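Local coordinates for protein DegQ (PDB 3PV2) that probably degrades misfolded proteins as an HtrA-family serine protease with chaperone character, its subunits closing into large 12-meric compartments, at residues B[279-287]-B[313-321]; B[385-393]-B[404-412]. All coordinates share one frame; numbering follows the deposited sequence.

Contact 1: B[279-287]-B[313-321]; sequences EDFQGALVS and KITQATQVK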
ATOM      1  N   GLU B 279     -43.279  47.446  13.297  1.00 40.76           N
ATOM      2  CA  GLU B 279     -42.467  46.556  12.528  1.00 42.51           C
ATOM      3  C   GLU B 279     -41.084  47.074  12.374  1.00 41.73           C
ATOM      4  O   GLU B 279     -40.143  46.303  12.334  1.00 41.24           O
ATOM      5  CB  GLU B 279     -43.119  46.224  11.155  1.00 44.32           C
ATOM      6  CG  GLU B 279     -43.176  47.411  10.183  1.00 51.45           C
ATOM      7  CD  GLU B 279     -43.735  47.011   8.781  1.00 62.74           C
ATOM      8  OE1 GLU B 279     -44.441  45.956   8.665  1.00 65.36           O
ATOM      9  OE2 GLU B 279     -43.477  47.792   7.805  1.00 68.82           O
ATOM     10  N   ASP B 280     -40.894  48.378  12.405  1.00 44.30           N
ATOM     11  CA  ASP B 280     -39.536  48.890  12.282  1.00 44.61           C
ATOM     12  C   ASP B 280     -38.941  49.223  13.629  1.00 43.57           C
ATOM     13  O   ASP B 280     -37.906  49.887  13.709  1.00 43.42           O
ATOM     14  CB  ASP B 280     -39.487  50.093  11.299  1.00 47.64           C
ATOM     15  CG  ASP B 280     -40.335  51.334  11.770  1.00 53.41           C
ATOM     16  OD1 ASP B 280     -41.159  51.272  12.709  1.00 57.24           O
ATOM     17  OD2 ASP B 280     -40.200  52.407  11.135  1.00 64.57           O
ATOM     18  N   PHE B 281     -39.542  48.759  14.715  1.00 41.55           N
ATOM     19  CA  PHE B 281     -38.934  49.083  16.022  1.00 41.36           C
ATOM     20  C   PHE B 281     -37.567  48.423  16.154  1.00 40.58           C
ATOM     21  O   PHE B 281     -37.371  47.280  15.734  1.00 41.10           O
ATOM     22  CB  PHE B 281     -39.812  48.630  17.193  1.00 40.64           C
ATOM     23  CG  PHE B 281     -39.409  49.244  18.498  1.00 40.88           C
ATOM     24  CD1 PHE B 281     -38.795  48.473  19.467  1.00 39.31           C
ATOM     25  CD2 PHE B 281     -39.565  50.619  18.724  1.00 42.36           C
ATOM     26  CE1 PHE B 281     -38.400  49.039  20.686  1.00 38.59           C
ATOM     27  CE2 PHE B 281     -39.155  51.219  19.942  1.00 43.57           C
ATOM     28  CZ  PHE B 281     -38.562  50.383  20.922  1.00 42.17           C
ATOM     29  N   GLN B 282     -36.627  49.104  16.759  1.00 41.05           N
ATOM     30  CA  GLN B 282     -35.284  48.531  16.860  1.00 41.63           C
ATOM     31  C   GLN B 282     -34.782  48.457  18.299  1.00 39.32           C
ATOM     32  O   GLN B 282     -35.109  49.271  19.140  1.00 39.76           O
ATOM     33  CB  GLN B 282     -34.300  49.373  16.046  1.00 45.15           C
ATOM     34  CG  GLN B 282     -34.558  49.492  14.511  1.00 49.70           C
ATOM     35  CD  GLN B 282     -33.490  50.358  13.823  1.00 54.29           C
ATOM     36  OE1 GLN B 282     -33.465  51.590  13.975  1.00 58.27           O
ATOM     37  NE2 GLN B 282     -32.592  49.704  13.077  1.00 56.78           N
ATOM     38  N   GLY B 283     -33.937  47.477  18.522  1.00 37.60           N
ATOM     39  CA  GLY B 283     -33.272  47.264  19.767  1.00 36.36           C
ATOM     40  C   GLY B 283     -32.842  45.825  19.847  1.00 35.72           C
ATOM     41  O   GLY B 283     -32.898  45.142  18.836  1.00 35.73           O
ATOM     42  N   ALA B 284     -32.351  45.430  21.024  1.00 35.33           N
ATOM     43  CA  ALA B 284     -31.885  44.079  21.315  1.00 34.84           C
ATOM     44  C   ALA B 284     -32.896  43.380  22.229  1.00 34.39           C
ATOM     45  O   ALA B 284     -33.201  43.902  23.286  1.00 34.43           O
ATOM     46  CB  ALA B 284     -30.502  44.117  22.004  1.00 34.89           C
ATOM     47  N   LEU B 285     -33.366  42.208  21.858  1.00 34.13           N
ATOM     48  CA  LEU B 285     -34.358  41.508  22.651  1.00 33.88           C
ATOM     49  C   LEU B 285     -33.651  40.690  23.684  1.00 33.65           C
ATOM     50  O   LEU B 285     -32.768  39.921  23.365  1.00 33.60           O
ATOM     51  CB  LEU B 285     -35.138  40.615  21.745  1.00 33.84           C
ATOM     52  CG  LEU B 285     -36.090  39.570  22.308  1.00 33.71           C
ATOM     53  CD1 LEU B 285     -37.069  40.236  23.233  1.00 33.89           C
ATOM     54  CD2 LEU B 285     -36.847  38.842  21.192  1.00 33.79           C
ATOM     55  N   VAL B 286     -34.018  40.858  24.941  1.00 33.65           N
ATOM     56  CA  VAL B 286     -33.382  40.076  25.983  1.00 33.51           C
ATOM     57  C   VAL B 286     -34.064  38.700  26.065  1.00 33.44           C
ATOM     58  O   VAL B 286     -35.294  38.568  26.308  1.00 33.60           O
ATOM     59  CB  VAL B 286     -33.500  40.757  27.303  1.00 33.71           C
ATOM     60  CG1 VAL B 286     -32.957  39.817  28.404  1.00 33.64           C
ATOM     61  CG2 VAL B 286     -32.720  42.025  27.331  1.00 33.88           C
ATOM     62  N   SER B 287     -33.302  37.632  25.829  1.00 33.38           N
ATOM     63  CA  SER B 287     -33.926  36.269  25.889  1.00 33.47           C
ATOM     64  C   SER B 287     -33.736  35.519  27.176  1.00 33.61           C
ATOM     65  O   SER B 287     -34.373  34.507  27.399  1.00 33.83           O
ATOM     66  CB  SER B 287     -33.356  35.394  24.778  1.00 33.58           C
ATOM     67  OG  SER B 287     -31.939  35.431  24.726  1.00 34.79           O
ATOM     68  N   LYS B 313     -26.952  54.403  21.577  1.00 60.66           N
ATOM     69  CA  LYS B 313     -28.196  53.989  21.044  1.00 60.00           C
ATOM     70  C   LYS B 313     -28.091  52.529  20.513  1.00 56.46           C
ATOM     71  O   LYS B 313     -27.185  52.198  19.751  1.00 56.51           O
ATOM     72  CB  LYS B 313     -28.591  54.956  19.959  1.00 61.82           C
ATOM     73  CG  LYS B 313     -30.059  54.981  19.689  1.00 67.36           C
ATOM     74  CD  LYS B 313     -30.895  55.603  20.849  1.00 72.21           C
ATOM     75  CE  LYS B 313     -32.411  55.180  20.668  1.00 73.66           C
ATOM     76  NZ  LYS B 313     -33.116  54.821  21.954  1.00 72.41           N
ATOM     77  N   ILE B 314     -28.989  51.646  20.952  1.00 52.43           N
ATOM     78  CA  ILE B 314     -28.908  50.258  20.488  1.00 49.54           C
ATOM     79  C   ILE B 314     -30.018  49.914  19.504  1.00 50.15           C
ATOM     80  O   ILE B 314     -31.192  49.963  19.822  1.00 49.13           O
ATOM     81  CB  ILE B 314     -28.741  49.208  21.655  1.00 48.25           C
ATOM     82  CG1 ILE B 314     -27.231  49.008  21.954  1.00 47.77           C
ATOM     83  CG2 ILE B 314     -29.212  47.860  21.170  1.00 41.66           C
ATOM     84  CD1 ILE B 314     -26.780  49.580  23.041  1.00 45.53           C
ATOM     85  N   THR B 315     -29.609  49.602  18.279  1.00 51.34           N
ATOM     86  CA  THR B 315     -30.510  49.247  17.215  1.00 52.46           C
ATOM     87  C   THR B 315     -30.313  47.808  16.750  1.00 51.65           C
ATOM     88  O   THR B 315     -31.094  47.317  15.963  1.00 50.46           O
ATOM     89  CB  THR B 315     -30.330  50.197  15.971  1.00 54.73           C
ATOM     90  OG1 THR B 315     -29.006  50.067  15.431  1.00 56.04           O
ATOM     91  CG2 THR B 315     -30.613  51.656  16.331  1.00 55.63           C
ATOM     92  N   GLN B 316     -29.276  47.133  17.237  1.00 52.62           N
ATOM     93  CA  GLN B 316     -28.972  45.770  16.788  1.00 53.45           C
ATOM     94  C   GLN B 316     -28.434  44.969  17.936  1.00 51.21           C
ATOM     95  O   GLN B 316     -27.643  45.499  18.716  1.00 51.86           O
ATOM     96  CB  GLN B 316     -27.867  45.810  15.750  1.00 56.58           C
ATOM     97  CG  GLN B 316     -28.162  46.630  14.508  1.00 62.78           C
ATOM     98  CD  GLN B 316     -28.399  45.735  13.321  1.00 69.18           C
ATOM     99  OE1 GLN B 316     -27.805  45.926  12.261  1.00 76.31           O
ATOM    100  NE2 GLN B 316     -29.241  44.728  13.500  1.00 69.66           N
ATOM    101  N   ALA B 317     -28.832  43.706  18.035  1.00 48.27           N
ATOM    102  CA  ALA B 317     -28.381  42.872  19.130  1.00 47.79           C
ATOM    103  C   ALA B 317     -26.835  42.790  19.227  1.00 47.82           C
ATOM    104  O   ALA B 317     -26.292  42.695  20.309  1.00 46.57           O
ATOM    105  CB  ALA B 317     -28.959  41.448  19.034  1.00 45.60           C
ATOM    106  N   THR B 318     -26.146  42.721  18.106  1.00 49.69           N
ATOM    107  CA  THR B 318     -24.674  42.639  18.115  1.00 53.33           C
ATOM    108  C   THR B 318     -24.005  43.781  18.895  1.00 53.03           C
ATOM    109  O   THR B 318     -23.020  43.565  19.575  1.00 55.03           O
ATOM    110  CB  THR B 318     -24.112  42.616  16.702  1.00 55.51           C
ATOM    111  OG1 THR B 318     -24.827  43.568  15.897  1.00 59.64           O
ATOM    112  CG2 THR B 318     -24.263  41.212  16.120  1.00 56.57           C
ATOM    113  N   GLN B 319     -24.601  44.942  18.892  1.00 52.05           N
ATOM    114  CA  GLN B 319     -24.024  46.082  19.612  1.00 53.87           C
ATOM    115  C   GLN B 319     -24.006  45.912  21.127  1.00 53.07           C
ATOM    116  O   GLN B 319     -23.214  46.556  21.782  1.00 54.57           O
ATOM    117  CB  GLN B 319     -24.729  47.412  19.288  1.00 53.13           C
ATOM    118  CG  GLN B 319     -24.872  47.704  17.889  1.00 55.02           C
ATOM    119  CD  GLN B 319     -25.809  48.886  17.654  1.00 61.03           C
ATOM    120  OE1 GLN B 319     -26.972  48.872  18.044  1.00 59.90           O
ATOM    121  NE2 GLN B 319     -25.289  49.927  17.023  1.00 68.12           N
ATOM    122  N   VAL B 320     -24.830  45.035  21.692  1.00 51.69           N
ATOM    123  CA  VAL B 320     -24.896  44.946  23.124  1.00 50.56           C
ATOM    124  C   VAL B 320     -23.626  44.295  23.615  1.00 53.99           C
ATOM    125  O   VAL B 320     -22.979  44.752  24.573  1.00 53.66           O
ATOM    126  CB  VAL B 320     -26.106  44.152  23.548  1.00 50.11           C
ATOM    127  CG1 VAL B 320     -26.010  43.712  25.028  1.00 43.92           C
ATOM    128  CG2 VAL B 320     -27.361  44.939  23.254  1.00 45.27           C
ATOM    129  N   LYS B 321     -23.221  43.278  22.881  1.00 57.67           N
ATOM    130  CA  LYS B 321     -22.121  42.379  23.275  1.00 61.50           C
ATOM    131  C   LYS B 321     -20.842  43.188  23.179  1.00 65.01           C
ATOM    132  O   LYS B 321     -20.063  43.344  24.150  1.00 66.43           O
ATOM    133  CB  LYS B 321     -22.134  41.190  22.324  1.00 63.31           C
ATOM    134  CG  LYS B 321     -23.606  40.958  21.701  1.00 64.88           C
ATOM    135  CD  LYS B 321     -23.827  39.600  20.947  1.00 70.70           C
ATOM    136  CE  LYS B 321     -24.107  38.405  21.895  1.00 71.59           C
ATOM    137  NZ  LYS B 321     -24.859  37.251  21.222  1.00 73.97           N
TER
HETATM  138  O   HOH W   1     -31.832  43.510  17.004  1.00 37.19           O
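Ala284 drives its methyl into a corner made by Ile314, Ala317 and Val320 in the first PDZ domain. It stands at the start of strand 284-289, and the three partners come from the loop and the helix 318-325 that follow the short strand 312-313. The packing is tight here. Ala284 CB lies 3.5 Å from Val320 CG2, closer than carbons usually sit, and 3.8 Å from Ala317 CA. Ile314 CG2 lies 4.0 Å from Ala284 CB. With CG1 beside the backbone N (chi1 -89°), CG2 is left roughly opposite that N and turned to Ala284, while the rest of the side chain leads off; Ile309 of the neighbouring strand touches both Ile314 and Val320. Gly283 passes close to the loop backbone, with a CA-H...O contact from its CA to Ile314 O at 3.4 Å.

The Gln282 end is looser and faces solvent. Its side chain runs alongside Thr315, pointing the same way, and its OE1 comes no nearer to Thr315 CG2 than 3.7 Å. No direct hydrogen bond joins the two segments. The loop is instead braced from within: Gln319 OE1 accepts from both Thr315 N and Gln316 N, the first in the carbonyl plane and the second from above it. A water bridges the two backbones, donating to Gly283 O at 2.7 Å and accepting weakly from Ala317 N at 3.2 Å.

Contact 2: B[385-393]-B[404-412]; sequences VIGVQVVGA and IRPGDIIIS
Val388 and Ile410 form an antiparallel hydrogen-bonded pair in the second PDZ domain. Val388 N gives to Ile410 O at 2.9 Å, and Ile410 N returns a bond to Val388 O at 2.7 Å. The ladder then runs on into the turn before strand 409-413. Val390 N meets Asp408 O almost straight (N-H...O 173°), and Gly407 N binds Val390 O at 2.7 Å.

Side chains fill both faces of this ladder. Val390 CG2 touches Ile404 CG2 at 3.8 Å, the two side chains crossing at about a right angle, and also rests on Ile410 CD1. On the other face Ile409 lays CD1 against Gln389 CB at 3.6 Å. With CG1 beside the backbone N (chi1 -48°), Ile409 sends CD1 to Gln389, and CG2, opposite that N, reaches Val385 CG1.

The next shell fixes the turn and the polar ends. Arg405 to Asp408 is a type II turn, closed by Asp408 N to Arg405 O. Asp408 OD2 accepts from Arg405 N, from above the carboxylate plane, and is salt-bridged to Arg441. Gln389 OE1 takes a bond from Arg373, while its NE2 shares a water with Gly407 O. Further out, Leu424 of helix 421-428 packs on Val388 and Ile410. On the strand's other edge a classic beta bulge sets Val391 and Gly392 against the single residue Ala371.

Backbone bonds thus set the register, and the buried Asp408 carboxylate, held by a backbone N-H and an arginine, is probably stabilised in its charged form.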
ATOM      1  N   VAL B 385     -36.365   2.681  43.645  1.00 37.04           N
ATOM      2  CA  VAL B 385     -35.382   3.737  43.909  1.00 34.94           C
ATOM      3  C   VAL B 385     -36.085   5.094  43.854  1.00 34.65           C
ATOM      4  O   VAL B 385     -36.631   5.454  42.806  1.00 34.66           O
ATOM      5  CB  VAL B 385     -34.229   3.659  42.910  1.00 34.33           C
ATOM      6  CG1 VAL B 385     -33.277   4.818  43.105  1.00 34.25           C
ATOM      7  CG2 VAL B 385     -33.448   2.364  43.153  1.00 34.63           C
ATOM      8  N   ILE B 386     -35.996   5.849  44.970  1.00 34.12           N
ATOM      9  CA  ILE B 386     -36.521   7.195  45.112  1.00 34.33           C
ATOM     10  C   ILE B 386     -35.406   8.117  45.501  1.00 33.43           C
ATOM     11  O   ILE B 386     -34.603   7.823  46.418  1.00 33.16           O
ATOM     12  CB  ILE B 386     -37.575   7.268  46.193  1.00 37.81           C
ATOM     13  CG1 ILE B 386     -38.796   6.461  45.784  1.00 43.26           C
ATOM     14  CG2 ILE B 386     -38.082   8.658  46.302  1.00 38.67           C
ATOM     15  CD1 ILE B 386     -39.752   6.051  47.001  1.00 49.81           C
ATOM     16  N   GLY B 387     -35.266   9.228  44.794  1.00 33.24           N
ATOM     17  CA  GLY B 387     -34.076  10.018  45.042  1.00 32.68           C
ATOM     18  C   GLY B 387     -34.019  11.155  44.066  1.00 32.63           C
ATOM     19  O   GLY B 387     -35.019  11.510  43.461  1.00 33.08           O
ATOM     20  N   VAL B 388     -32.833  11.713  43.949  1.00 32.20           N
ATOM     21  CA  VAL B 388     -32.606  12.841  43.038  1.00 32.21           C
ATOM     22  C   VAL B 388     -31.545  12.413  42.080  1.00 32.02           C
ATOM     23  O   VAL B 388     -30.435  12.036  42.503  1.00 31.72           O
ATOM     24  CB  VAL B 388     -32.144  14.095  43.797  1.00 32.07           C
ATOM     25  CG1 VAL B 388     -31.592  15.169  42.815  1.00 32.09           C
ATOM     26  CG2 VAL B 388     -33.327  14.676  44.563  1.00 32.54           C
ATOM     27  N   GLN B 389     -31.860  12.440  40.802  1.00 32.34           N
ATOM     28  CA  GLN B 389     -30.931  12.066  39.774  1.00 32.39           C
ATOM     29  C   GLN B 389     -30.078  13.204  39.406  1.00 32.31           C
ATOM     30  O   GLN B 389     -30.582  14.333  39.209  1.00 32.48           O
ATOM     31  CB  GLN B 389     -31.692  11.608  38.550  1.00 32.95           C
ATOM     32  CG  GLN B 389     -30.886  11.276  37.363  1.00 33.26           C
ATOM     33  CD  GLN B 389     -31.743  10.666  36.279  1.00 35.50           C
ATOM     34  OE1 GLN B 389     -32.663  11.309  35.755  1.00 35.32           O
ATOM     35  NE2 GLN B 389     -31.458   9.453  35.939  1.00 34.25           N
ATOM     36  N   VAL B 390     -28.771  12.946  39.275  1.00 32.21           N
ATOM     37  CA  VAL B 390     -27.845  14.007  38.838  1.00 32.27           C
ATOM     38  C   VAL B 390     -27.761  13.889  37.310  1.00 32.84           C
ATOM     39  O   VAL B 390     -27.207  12.942  36.769  1.00 33.12           O
ATOM     40  CB  VAL B 390     -26.455  13.823  39.398  1.00 32.10           C
ATOM     41  CG1 VAL B 390     -25.516  14.920  38.848  1.00 32.32           C
ATOM     42  CG2 VAL B 390     -26.484  13.779  40.990  1.00 31.65           C
ATOM     43  N   VAL B 391     -28.344  14.839  36.606  1.00 33.16           N
ATOM     44  CA  VAL B 391     -28.443  14.774  35.179  1.00 33.83           C
ATOM     45  C   VAL B 391     -27.158  15.318  34.624  1.00 34.11           C
ATOM     46  O   VAL B 391     -26.748  14.918  33.566  1.00 35.16           O
ATOM     47  CB  VAL B 391     -29.589  15.767  34.753  1.00 35.43           C
ATOM     48  CG1 VAL B 391     -29.704  15.962  33.165  1.00 36.17           C
ATOM     49  CG2 VAL B 391     -30.883  15.281  35.333  1.00 36.86           C
ATOM     50  N   GLY B 392     -26.530  16.271  35.324  1.00 33.80           N
ATOM     51  CA  GLY B 392     -25.282  16.860  34.860  1.00 34.16           C
ATOM     52  C   GLY B 392     -24.487  17.334  36.075  1.00 33.68           C
ATOM     53  O   GLY B 392     -25.042  17.623  37.133  1.00 33.18           O
ATOM     54  N   ALA B 393     -23.169  17.423  35.927  1.00 33.99           N
ATOM     55  CA  ALA B 393     -22.318  17.959  36.978  1.00 34.13           C
ATOM     56  C   ALA B 393     -21.139  18.653  36.361  1.00 36.58           C
ATOM     57  O   ALA B 393     -20.388  18.023  35.631  1.00 39.58           O
ATOM     58  CB  ALA B 393     -21.853  16.787  37.836  1.00 33.41           C
ATOM     59  N   ILE B 404     -19.187  12.546  42.382  1.00 33.16           N
ATOM     60  CA  ILE B 404     -20.497  12.398  41.750  1.00 32.80           C
ATOM     61  C   ILE B 404     -20.331  12.507  40.258  1.00 33.29           C
ATOM     62  O   ILE B 404     -19.546  13.351  39.750  1.00 33.67           O
ATOM     63  CB  ILE B 404     -21.380  13.531  42.251  1.00 32.24           C
ATOM     64  CG1 ILE B 404     -21.539  13.391  43.773  1.00 31.92           C
ATOM     65  CG2 ILE B 404     -22.704  13.568  41.531  1.00 32.04           C
ATOM     66  CD1 ILE B 404     -22.281  14.560  44.413  1.00 31.59           C
ATOM     67  N   ARG B 405     -21.078  11.684  39.520  1.00 33.42           N
ATOM     68  CA  ARG B 405     -21.099  11.773  38.062  1.00 33.98           C
ATOM     69  C   ARG B 405     -22.536  11.717  37.494  1.00 33.75           C
ATOM     70  O   ARG B 405     -23.463  11.140  38.123  1.00 33.33           O
ATOM     71  CB  ARG B 405     -20.327  10.573  37.486  1.00 36.00           C
ATOM     72  CG  ARG B 405     -18.814  10.566  37.780  1.00 36.53           C
ATOM     73  CD  ARG B 405     -18.054  11.634  37.007  1.00 39.74           C
ATOM     74  NE  ARG B 405     -16.627  11.640  37.363  1.00 42.28           N
ATOM     75  CZ  ARG B 405     -16.087  12.248  38.409  1.00 43.89           C
ATOM     76  NH1 ARG B 405     -16.821  12.953  39.291  1.00 40.30           N
ATOM     77  NH2 ARG B 405     -14.779  12.186  38.553  1.00 45.21           N
ATOM     78  N   PRO B 406     -22.714  12.292  36.299  1.00 34.17           N
ATOM     79  CA  PRO B 406     -24.008  12.286  35.669  1.00 34.16           C
ATOM     80  C   PRO B 406     -24.582  10.906  35.705  1.00 35.00           C
ATOM     81  O   PRO B 406     -23.846   9.926  35.558  1.00 36.16           O
ATOM     82  CB  PRO B 406     -23.710  12.729  34.232  1.00 36.05           C
ATOM     83  CG  PRO B 406     -22.458  13.686  34.430  1.00 36.84           C
ATOM     84  CD  PRO B 406     -21.664  12.916  35.463  1.00 34.86           C
ATOM     85  N   GLY B 407     -25.892  10.789  35.938  1.00 34.22           N
ATOM     86  CA  GLY B 407     -26.461   9.447  36.070  1.00 34.17           C
ATOM     87  C   GLY B 407     -26.603   8.922  37.459  1.00 33.56           C
ATOM     88  O   GLY B 407     -27.422   8.046  37.655  1.00 33.65           O
ATOM     89  N   ASP B 408     -25.781   9.411  38.409  1.00 33.14           N
ATOM     90  CA  ASP B 408     -25.924   9.073  39.787  1.00 32.70           C
ATOM     91  C   ASP B 408     -27.288   9.409  40.379  1.00 32.31           C
ATOM     92  O   ASP B 408     -27.853  10.453  40.041  1.00 32.20           O
ATOM     93  CB  ASP B 408     -24.843   9.781  40.593  1.00 32.43           C
ATOM     94  CG  ASP B 408     -23.472   9.145  40.451  1.00 32.94           C
ATOM     95  OD1 ASP B 408     -23.349   8.087  39.795  1.00 33.53           O
ATOM     96  OD2 ASP B 408     -22.469   9.703  41.024  1.00 32.90           O
ATOM     97  N   ILE B 409     -27.837   8.534  41.225  1.00 32.26           N
ATOM     98  CA  ILE B 409     -28.998   8.867  41.956  1.00 32.04           C
ATOM     99  C   ILE B 409     -28.634   9.092  43.402  1.00 31.73           C
ATOM    100  O   ILE B 409     -28.124   8.180  44.071  1.00 31.83           O
ATOM    101  CB  ILE B 409     -30.116   7.773  41.920  1.00 32.39           C
ATOM    102  CG1 ILE B 409     -30.409   7.259  40.489  1.00 32.91           C
ATOM    103  CG2 ILE B 409     -31.398   8.302  42.576  1.00 32.35           C
ATOM    104  CD1 ILE B 409     -30.630   8.282  39.493  1.00 32.97           C
ATOM    105  N   ILE B 410     -28.899  10.296  43.921  1.00 31.49           N
ATOM    106  CA  ILE B 410     -28.746  10.594  45.336  1.00 31.35           C
ATOM    107  C   ILE B 410     -29.949  10.093  46.115  1.00 31.55           C
ATOM    108  O   ILE B 410     -31.081  10.572  45.946  1.00 31.72           O
ATOM    109  CB  ILE B 410     -28.574  12.039  45.589  1.00 31.21           C
ATOM    110  CG1 ILE B 410     -27.296  12.508  44.899  1.00 31.13           C
ATOM    111  CG2 ILE B 410     -28.399  12.357  47.110  1.00 31.23           C
ATOM    112  CD1 ILE B 410     -27.249  14.100  44.768  1.00 31.12           C
ATOM    113  N   ILE B 411     -29.704   9.056  46.894  1.00 31.68           N
ATOM    114  CA  ILE B 411     -30.792   8.410  47.630  1.00 32.01           C
ATOM    115  C   ILE B 411     -30.842   8.718  49.125  1.00 32.16           C
ATOM    116  O   ILE B 411     -31.864   8.479  49.741  1.00 32.56           O
ATOM    117  CB  ILE B 411     -30.808   6.900  47.429  1.00 32.32           C
ATOM    118  CG1 ILE B 411     -29.543   6.275  47.963  1.00 32.34           C
ATOM    119  CG2 ILE B 411     -30.954   6.558  45.948  1.00 32.39           C
ATOM    120  CD1 ILE B 411     -29.780   4.659  48.167  1.00 32.90           C
ATOM    121  N   SER B 412     -29.805   9.360  49.681  1.00 31.97           N
ATOM    122  CA  SER B 412     -29.838   9.854  51.019  1.00 32.21           C
ATOM    123  C   SER B 412     -28.790  10.896  51.144  1.00 31.99           C
ATOM    124  O   SER B 412     -27.835  10.992  50.355  1.00 31.69           O
ATOM    125  CB  SER B 412     -29.633   8.682  52.005  1.00 32.58           C
ATOM    126  OG  SER B 412     -28.220   8.361  52.196  1.00 32.51           O
TER
HETATM  127  O   HOH W   2     -29.609   7.807  36.344  1.00 41.18           O

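In the fold
Contacts 1 and 2 lie in series along the chain, one in each PDZ domain. Their centres are about 41 Å apart and they do not touch. Contact 1 is mostly buried and nearer the middle of the chain. Contact 2 is only partly buried and lies farther out. They hold different elements. Segments 279-287 and 313-321 bring a strand start against a loop and helix start, so methyl packing and a water bridge carry much of it. In contact 2, strand 388-393 pairs with strand 409-412 and with the turn before it, so direct backbone bonds dominate and apolar side chains fill in around them. Other subunits reach both: Asn168 of another subunit bonds Gln316, and Gln377 of a neighbouring subunit packs on Val391.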